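Local coordinates for protein beta-d-glucoside glucohydrolase (Hypocrea jecorina, PDB 3ZZ1) that probably hydrolyses terminal, non-reducing beta-D-glucosyl residues to release beta-D-glucose, a step in cellulose degradation, at residues A[690-695]-A[707-712]. Sequence-based numbering, arbitrary orientation. Where two conformers were deposited one is given.
Sequences SGSFGI and TSTLSV
Gly691, Phe693 and Ile695 each exchange two backbone hydrogen bonds with a residue of 707-712, namely Val712, Leu710 and Ser708, which makes this an antiparallel ladder whose strand directions are 151° apart. The straightest bond runs from Gly691 N to Val712 O (2.7 Å). At the other end the bonds are less straight, and Ile695 N approaches Ser708 O (2.9 Å) from well above the carbonyl plane. Ser692 with Ser711 and Gly694 with Thr709 form the intervening non-hydrogen-bonded pairs. The phi of Gly691, 123°, would jam a CB against the preceding carbonyl.

Side chains alternate between two faces. Phe693, Ile695, Leu710 and Val712 share the buried one. With CG anti to its own carbonyl carbon and beside the backbone N (chi1 -74°), the Phe693 ring leans toward Val712, where CE1 meets the methyl CG2 at 3.5 Å, obliquely to the ring. Leu710 O lies at the ring edge, in its plane, 3.6 Å from Phe693 CD1. Beyond the pair, Tyr639 packs edge-to-face with the same ring. An alanine in place of Phe693 would probably leave Val712 CG2 and Tyr639 without their aromatic partner and open a gap on this face. Ile695 CD1 lies 3.8 Å from Leu710 CB. On the exposed face, Ser692 OG rests against Thr709 CB (3.5 Å).

Strand 629-638 flanks 691-698 on the side away from 704-712, while Ile695 and Leu710 reach strand 613-623 and Leu710 also touches strand 582-591. The two segments belong to the C-terminal beta hairpin, strands 691-698 and 704-712, of the fibronectin type III-like domain of this family 3 glycosidase, its apolar face turned into the beta-sandwich core.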
loop_
_atom_site.group_PDB
_atom_site.type_symbol
_atom_site.label_atom_id
_atom_site.label_comp_id
_atom_site.label_asym_id
_atom_site.label_seq_id
_atom_site.Cartn_x
_atom_site.Cartn_y
_atom_site.Cartn_z
ATOM N N SER A 690 -30.979 8.911 1.274
ATOM C CA SER A 690 -32.113 8.011 1.419
ATOM C C SER A 690 -32.315 7.245 0.113
ATOM O O SER A 690 -31.845 7.670 -0.948
ATOM C CB SER A 690 -33.380 8.775 1.813
ATOM O OG SER A 690 -33.839 9.595 0.756
ATOM N N GLY A 691 -32.996 6.107 0.199
ATOM C CA GLY A 691 -33.257 5.287 -0.970
ATOM C C GLY A 691 -32.739 3.870 -0.836
ATOM O O GLY A 691 -32.292 3.455 0.241
ATOM N N SER A 692 -32.805 3.134 -1.943
ATOM C CA SER A 692 -32.394 1.742 -1.995
ATOM C C SER A 692 -30.970 1.615 -2.540
ATOM O O SER A 692 -30.683 2.015 -3.678
ATOM C CB SER A 692 -33.377 0.936 -2.852
ATOM O OG SER A 692 -33.106 -0.449 -2.761
ATOM N N PHE A 693 -30.084 1.080 -1.703
ATOM C CA PHE A 693 -28.699 0.813 -2.067
ATOM C C PHE A 693 -28.609 -0.566 -2.696
ATOM O O PHE A 693 -29.122 -1.539 -2.141
ATOM C CB PHE A 693 -27.804 0.828 -0.824
ATOM C CG PHE A 693 -27.523 2.200 -0.270
ATOM C CD1 PHE A 693 -28.477 2.879 0.482
ATOM C CD2 PHE A 693 -26.282 2.794 -0.461
ATOM C CE1 PHE A 693 -28.202 4.145 1.010
ATOM C CE2 PHE A 693 -26.000 4.055 0.069
ATOM C CZ PHE A 693 -26.964 4.728 0.802
ATOM N N GLY A 694 -27.955 -0.658 -3.847
ATOM C CA GLY A 694 -27.688 -1.951 -4.471
ATOM C C GLY A 694 -26.630 -2.720 -3.696
ATOM O O GLY A 694 -25.560 -2.185 -3.389
ATOM N N ILE A 695 -26.934 -3.972 -3.367
ATOM C CA ILE A 695 -25.990 -4.840 -2.666
ATOM C C ILE A 695 -25.545 -5.953 -3.612
ATOM O O ILE A 695 -26.365 -6.735 -4.092
ATOM C CB ILE A 695 -26.609 -5.413 -1.363
ATOM C CG1 ILE A 695 -27.050 -4.276 -0.423
ATOM C CG2 ILE A 695 -25.654 -6.392 -0.669
ATOM C CD1 ILE A 695 -25.941 -3.305 -0.011
ATOM N N THR A 707 -27.255 -10.664 -5.501
ATOM C CA THR A 707 -27.623 -9.265 -5.294
ATOM C C THR A 707 -28.780 -9.157 -4.319
ATOM O O THR A 707 -29.652 -10.023 -4.271
ATOM C CB THR A 707 -28.040 -8.543 -6.607
ATOM O OG1 THR A 707 -29.200 -9.176 -7.164
ATOM C CG2 THR A 707 -26.911 -8.543 -7.631
ATOM N N SER A 708 -28.773 -8.076 -3.550
ATOM C CA SER A 708 -29.873 -7.721 -2.666
ATOM C C SER A 708 -29.985 -6.196 -2.639
ATOM O O SER A 708 -29.447 -5.509 -3.515
ATOM C CB SER A 708 -29.632 -8.281 -1.262
ATOM O OG SER A 708 -30.807 -8.224 -0.464
ATOM N N THR A 709 -30.692 -5.675 -1.640
ATOM C CA THR A 709 -30.866 -4.238 -1.472
ATOM C C THR A 709 -30.735 -3.850 -0.004
ATOM O O THR A 709 -31.037 -4.639 0.899
ATOM C CB THR A 709 -32.250 -3.757 -1.980
ATOM O OG1 THR A 709 -33.281 -4.545 -1.377
ATOM C CG2 THR A 709 -32.352 -3.857 -3.505
ATOM N N LEU A 710 -30.263 -2.630 0.222
ATOM C CA LEU A 710 -30.257 -2.041 1.548
ATOM C C LEU A 710 -31.082 -0.761 1.456
ATOM O O LEU A 710 -30.807 0.110 0.630
ATOM C CB LEU A 710 -28.822 -1.764 2.017
ATOM C CG LEU A 710 -28.615 -1.477 3.511
ATOM C CD1 LEU A 710 -27.244 -1.966 3.957
ATOM C CD2 LEU A 710 -28.794 -0.002 3.836
ATOM N N SER A 711 -32.101 -0.667 2.301
ATOM C CA SER A 711 -33.068 0.407 2.224
ATOM C C SER A 711 -32.874 1.423 3.348
ATOM O O SER A 711 -32.921 1.073 4.525
ATOM C CB SER A 711 -34.482 -0.181 2.269
ATOM O OG SER A 711 -35.458 0.837 2.297
ATOM N N VAL A 712 -32.655 2.680 2.966
ATOM C CA VAL A 712 -32.526 3.790 3.916
ATOM C C VAL A 712 -33.704 4.754 3.727
ATOM O O VAL A 712 -33.881 5.315 2.645
ATOM C CB VAL A 712 -31.176 4.535 3.732
ATOM C CG1 VAL A 712 -31.048 5.688 4.720
ATOM C CG2 VAL A 712 -30.008 3.572 3.895
#